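Local coordinates for protein farnesyltransferase, putative (Trypanosoma cruzi, PDB 3WCA) that probably catalyses the magnesium-dependent condensation of two farnesyl diphosphate molecules to squalene, with NADPH or NADH as reductant, in the sterol pathway, at residues A[172-177]-A[185-190]; A[191-196]-A[265-270]. The protein carries 1 engineered substitution. All blocks are in the same frame, centred on the assembly; numbering follows the deposited sequence.

How the interactions relate
Helix 191-207 follows directly on the loop of interaction 1, so the two contacts stand in series along the chain, their centres about 10 Å apart. Interaction 1 joins the end of helix 154-179 to the loop after it, is only partly buried, and relies on leucine, valine, alanine and threonine methyl groups. Interaction 2 lies deeper: helices 191-207 and 261-269 meet through a methionine and a tyrosine beside the farnesyl tail. They touch one another where T173 OG1 stands 2.7 Å from Y267 OH, probably a hydrogen bond, and where T173 OG1 packs on A193 CB. Both contribute to the farnesyl pocket, L172 and Y176 from the first, A193, M196 and Y267 from the second.

Interaction 1: residues A[172-177]-A[185-190]; sequences LTLLYV and RLADDL
T173 meets L186 and L190 because its first torsion (chi1 -60°) sets CG2 opposite the backbone N and swings that methyl out from the helix toward the loop. L186, whose CG is likewise anti to its N (chi1 -154°), reaches back across the gap, and its CG lies 4.0 Å from T173 CG2. On the L190 side, CD2 comes to 3.6 Å from T173 CG2; here the two side chains run past each other in opposite directions. Threonine suits this place because its two branches serve different surroundings: the methyl packs on leucines, while OG1, beside the backbone N, bonds to the carbonyl of G169 one helical turn earlier and to the hydroxyl of Y267.

The arrangement is a helix-loop-helix turn of the all-helical squalene/phytoene synthase fold: helix 154-179 ends, and the loop folds back along its last turns before L190, at the N-cap position, leads into helix 191-207. Where the backbones come near, the loop presents A187, whose CB is 3.8 Å from L174 CD2. A lone methyl lets the chain pass close to the helix, with the L174 and A187 alpha carbons 6.3 Å apart. V177 CG2 touches the same methyl and also L186 CB, at 3.9 Å; beta-branched valine holds its methyls close to the backbone, which fits this short gap.

L186 ends at the Y176 ring, where its CD2 lies near the ring plane, 4.2 Å from Y176 CD2. The hydroxyl of Y176 reaches the tail end of the farnesyl thiodiphosphate, and the Y176 side chain also packs against V276 and F279 of helix 274-294 and M53 of helix 51-72. On the solvent side of the loop, R185 NE and D188 OD2 form a salt bridge at 2.7 Å, with the oxygen well out of the guanidinium plane, held by charge.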
# COMPACT_ATOMS: atom_id res chain seq x y z
N LEU A 172 -0.33 4.55 -11.09
CA LEU A 172 0.54 5.71 -10.90
C LEU A 172 1.59 5.75 -12.00
O LEU A 172 1.80 6.78 -12.61
CB LEU A 172 1.23 5.67 -9.53
CG LEU A 172 0.34 5.92 -8.31
CD1 LEU A 172 1.15 5.83 -7.02
CD2 LEU A 172 -0.31 7.29 -8.43
N THR A 173 2.25 4.62 -12.24
CA THR A 173 3.27 4.56 -13.27
C THR A 173 2.70 4.99 -14.63
O THR A 173 3.37 5.69 -15.40
CB THR A 173 3.86 3.13 -13.37
OG1 THR A 173 4.44 2.76 -12.11
CG2 THR A 173 4.94 3.06 -14.45
N LEU A 174 1.46 4.61 -14.92
CA LEU A 174 0.83 4.99 -16.18
C LEU A 174 0.43 6.47 -16.16
O LEU A 174 0.36 7.11 -17.21
CB LEU A 174 -0.39 4.12 -16.48
CG LEU A 174 -0.12 2.64 -16.78
CD1 LEU A 174 -1.45 1.89 -16.84
CD2 LEU A 174 0.66 2.48 -18.09
N LEU A 175 0.14 7.01 -14.98
CA LEU A 175 -0.20 8.42 -14.90
C LEU A 175 1.07 9.25 -15.08
O LEU A 175 1.02 10.33 -15.64
CB LEU A 175 -0.85 8.77 -13.56
CG LEU A 175 -2.29 8.35 -13.32
CD1 LEU A 175 -2.72 8.86 -11.95
CD2 LEU A 175 -3.21 8.92 -14.40
N TYR A 176 2.21 8.73 -14.60
CA TYR A 176 3.48 9.46 -14.73
C TYR A 176 3.87 9.58 -16.21
O TYR A 176 4.32 10.64 -16.65
CB TYR A 176 4.64 8.74 -14.01
CG TYR A 176 4.49 8.53 -12.50
CD1 TYR A 176 3.58 9.24 -11.74
CD2 TYR A 176 5.31 7.60 -11.85
CE1 TYR A 176 3.47 9.04 -10.35
CE2 TYR A 176 5.21 7.39 -10.47
CZ TYR A 176 4.30 8.10 -9.73
OH TYR A 176 4.21 7.87 -8.37
N VAL A 177 3.74 8.49 -16.95
CA VAL A 177 4.08 8.48 -18.36
C VAL A 177 3.13 9.38 -19.15
O VAL A 177 3.55 10.25 -19.91
CB VAL A 177 4.02 7.06 -18.93
CG1 VAL A 177 4.25 7.08 -20.45
CG2 VAL A 177 5.07 6.20 -18.26
N ARG A 185 9.35 4.85 -21.45
CA ARG A 185 9.97 3.56 -21.19
C ARG A 185 9.56 3.00 -19.82
O ARG A 185 9.59 1.79 -19.59
CB ARG A 185 11.49 3.71 -21.24
CG ARG A 185 12.26 2.46 -21.66
CD ARG A 185 12.69 2.52 -23.13
NE ARG A 185 11.83 1.74 -24.04
CZ ARG A 185 10.67 2.17 -24.53
NH1 ARG A 185 10.21 3.37 -24.21
NH2 ARG A 185 9.97 1.39 -25.34
N LEU A 186 9.17 3.89 -18.91
CA LEU A 186 8.79 3.49 -17.56
C LEU A 186 7.69 2.43 -17.56
O LEU A 186 7.75 1.48 -16.79
CB LEU A 186 8.34 4.73 -16.77
CG LEU A 186 8.48 4.66 -15.25
CD1 LEU A 186 9.95 4.50 -14.86
CD2 LEU A 186 7.91 5.93 -14.63
N ALA A 187 6.71 2.59 -18.44
CA ALA A 187 5.60 1.64 -18.52
C ALA A 187 5.88 0.37 -19.32
O ALA A 187 4.97 -0.43 -19.54
CB ALA A 187 4.37 2.35 -19.10
N ASP A 188 7.12 0.18 -19.76
CA ASP A 188 7.45 -1.02 -20.53
C ASP A 188 7.14 -2.28 -19.73
O ASP A 188 6.34 -3.11 -20.16
CB ASP A 188 8.92 -1.03 -20.94
CG ASP A 188 9.20 -0.10 -22.10
OD1 ASP A 188 8.26 0.21 -22.86
OD2 ASP A 188 10.36 0.33 -22.26
N ASP A 189 7.79 -2.42 -18.58
CA ASP A 189 7.58 -3.56 -17.70
C ASP A 189 7.13 -3.04 -16.34
O ASP A 189 7.92 -2.40 -15.62
CB ASP A 189 8.87 -4.37 -17.53
CG ASP A 189 8.66 -5.62 -16.70
OD1 ASP A 189 7.71 -5.62 -15.89
OD2 ASP A 189 9.43 -6.60 -16.85
N LEU A 190 5.88 -3.33 -15.99
CA LEU A 190 5.29 -2.88 -14.73
C LEU A 190 5.55 -3.76 -13.51
O LEU A 190 4.94 -3.56 -12.46
CB LEU A 190 3.79 -2.70 -14.93
CG LEU A 190 3.44 -1.56 -15.89
CD1 LEU A 190 1.92 -1.42 -16.01
CD2 LEU A 190 4.05 -0.26 -15.37

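Interaction 2: residues A[191-196]-A[265-270]; sequences TNANHM and VEYLAS. With FPS (S-[(2E,6E)-3,7,11-trimethyldodeca-2,6,10-trienyl] trihydrogen thiodiphosphate), chain E.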
# COMPACT_ATOMS: atom_id res chain seq x y z
N THR A 191 6.46 -4.72 -13.64
CA THR A 191 6.78 -5.61 -12.54
C THR A 191 7.27 -4.83 -11.32
O THR A 191 6.74 -4.99 -10.22
CB THR A 191 7.87 -6.62 -12.96
OG1 THR A 191 7.40 -7.38 -14.08
CG2 THR A 191 8.19 -7.57 -11.82
N ASN A 192 8.27 -3.98 -11.52
CA ASN A 192 8.80 -3.20 -10.42
C ASN A 192 7.78 -2.24 -9.83
O ASN A 192 7.85 -1.91 -8.65
CB ASN A 192 10.06 -2.45 -10.85
CG ASN A 192 11.23 -3.38 -11.05
OD1 ASN A 192 11.21 -4.51 -10.56
ND2 ASN A 192 12.25 -2.92 -11.76
N ALA A 193 6.81 -1.81 -10.63
CA ALA A 193 5.79 -0.91 -10.11
C ALA A 193 4.92 -1.71 -9.15
O ALA A 193 4.48 -1.21 -8.12
CB ALA A 193 4.94 -0.36 -11.24
N ASN A 194 4.70 -2.98 -9.50
CA ASN A 194 3.90 -3.88 -8.68
C ASN A 194 4.65 -4.17 -7.38
O ASN A 194 4.05 -4.27 -6.31
CB ASN A 194 3.63 -5.19 -9.43
CG ASN A 194 2.72 -6.11 -8.67
OD1 ASN A 194 1.52 -5.85 -8.55
ND2 ASN A 194 3.28 -7.18 -8.13
N HIS A 195 5.96 -4.35 -7.49
CA HIS A 195 6.79 -4.60 -6.31
C HIS A 195 6.64 -3.41 -5.35
O HIS A 195 6.50 -3.58 -4.15
CB HIS A 195 8.26 -4.74 -6.71
CG HIS A 195 8.62 -6.10 -7.22
ND1 HIS A 195 8.64 -7.22 -6.40
CD2 HIS A 195 9.00 -6.53 -8.45
CE1 HIS A 195 9.02 -8.27 -7.11
NE2 HIS A 195 9.24 -7.88 -8.35
N MET A 196 6.67 -2.19 -5.90
CA MET A 196 6.55 -0.97 -5.10
C MET A 196 5.26 -1.02 -4.29
O MET A 196 5.26 -0.74 -3.10
CB MET A 196 6.55 0.27 -6.02
CG MET A 196 7.92 0.61 -6.63
SD MET A 196 8.92 1.71 -5.55
CE MET A 196 7.86 3.18 -5.58
N VAL A 265 14.25 -0.30 -5.17
CA VAL A 265 15.44 0.51 -5.44
C VAL A 265 15.55 0.79 -6.95
O VAL A 265 15.81 1.91 -7.36
CB VAL A 265 16.72 -0.19 -4.91
CG1 VAL A 265 17.98 0.45 -5.49
CG2 VAL A 265 16.75 -0.09 -3.39
N GLU A 266 15.32 -0.23 -7.77
CA GLU A 266 15.39 -0.07 -9.22
C GLU A 266 14.34 0.91 -9.73
O GLU A 266 14.65 1.79 -10.53
CB GLU A 266 15.22 -1.42 -9.92
CG GLU A 266 16.35 -2.38 -9.69
CD GLU A 266 17.71 -1.75 -9.98
OE1 GLU A 266 17.87 -1.13 -11.06
OE2 GLU A 266 18.62 -1.88 -9.13
N TYR A 267 13.10 0.74 -9.29
CA TYR A 267 12.04 1.64 -9.72
C TYR A 267 12.35 3.09 -9.31
O TYR A 267 12.25 4.00 -10.12
CB TYR A 267 10.69 1.21 -9.14
CG TYR A 267 9.52 2.02 -9.62
CD1 TYR A 267 9.17 3.23 -9.00
CD2 TYR A 267 8.78 1.62 -10.74
CE1 TYR A 267 8.11 4.01 -9.48
CE2 TYR A 267 7.72 2.39 -11.22
CZ TYR A 267 7.39 3.59 -10.59
OH TYR A 267 6.33 4.34 -11.05
N LEU A 268 12.72 3.31 -8.05
CA LEU A 268 13.01 4.68 -7.62
C LEU A 268 14.18 5.29 -8.41
O LEU A 268 14.17 6.47 -8.73
CB LEU A 268 13.33 4.71 -6.11
CG LEU A 268 12.14 4.43 -5.19
CD1 LEU A 268 12.60 4.46 -3.73
CD2 LEU A 268 11.03 5.47 -5.44
N ALA A 269 15.17 4.46 -8.74
CA ALA A 269 16.32 4.94 -9.48
C ALA A 269 16.03 5.18 -10.96
O ALA A 269 16.85 5.77 -11.66
CB ALA A 269 17.48 3.95 -9.33
N SER A 270 14.87 4.76 -11.43
CA SER A 270 14.54 4.97 -12.84
C SER A 270 13.75 6.25 -13.03
O SER A 270 13.49 6.65 -14.17
CB SER A 270 13.72 3.79 -13.39
OG SER A 270 12.38 3.81 -12.92
C1 FPS E . -3.36 2.19 2.57
S1 FPS E . -4.28 3.81 2.56
C2 FPS E . -2.88 1.84 1.12
C3 FPS E . -1.72 1.23 0.68
C4 FPS E . -0.61 0.74 1.58
C5 FPS E . -1.56 1.07 -0.82
C6 FPS E . -1.21 2.34 -1.66
C7 FPS E . -0.21 1.91 -2.71
C8 FPS E . 0.61 2.71 -3.41
C10 FPS E . 1.53 2.00 -4.43
C9 FPS E . 0.66 4.23 -3.26
C11 FPS E . 2.82 2.75 -4.66
C12 FPS E . 3.41 2.31 -5.97
C13 FPS E . 4.13 3.09 -6.81
C14 FPS E . 4.45 4.57 -6.53
C15 FPS E . 4.66 2.46 -8.09
PA FPS E . -3.04 5.33 3.23
O1A FPS E . -1.72 5.33 2.42
O2A FPS E . -3.78 6.63 3.02
O3A FPS E . -2.84 5.41 4.89
PB FPS E . -2.42 4.32 6.12
O1B FPS E . -1.37 4.93 7.09
O2B FPS E . -3.70 4.01 6.97
O3B FPS E . -1.74 3.04 5.49
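M196 and Y267 carry this contact through a Met-aromatic interaction: the M196 sulfur sits 4.7 Å from the centroid of the Y267 ring, obliquely placed at 51° off its normal. The two side chains cross at about a right angle. Bends at chi2 and chi3 fold the methionine so that its CE comes to 3.7 Å from Y267 CD1, which an unbranched, flexible thioether can do beside a rigid ring.

The apolar contacts continue from there. A193 CB lies 3.9 Å from Y267 CE2, its small side chain admitting the ring, and L268 CD2 meets M196 CE at 3.9 Å. Here two helices of the all-helical fold cross at the tail end of the farnesyl pocket, where A193, M196 and Y267 line the bound thiodiphosphate analogue. One of its two terminal methyls, C15, is 3.6 Å from M196 CB and 3.9 Å from Y267 CZ.

N192 ND2 is 3.8 Å from E266 CB, while the E266 carboxylate turns to H364, and S270 OG donates to Y267 O at 2.8 Å.

The bond to T173 probably anchors the far end of the ring, its turn about chi2 limited by M196, A193 and the ligand methyl; such hydrocarbon and sulfur surroundings suit an isoprenoid tail.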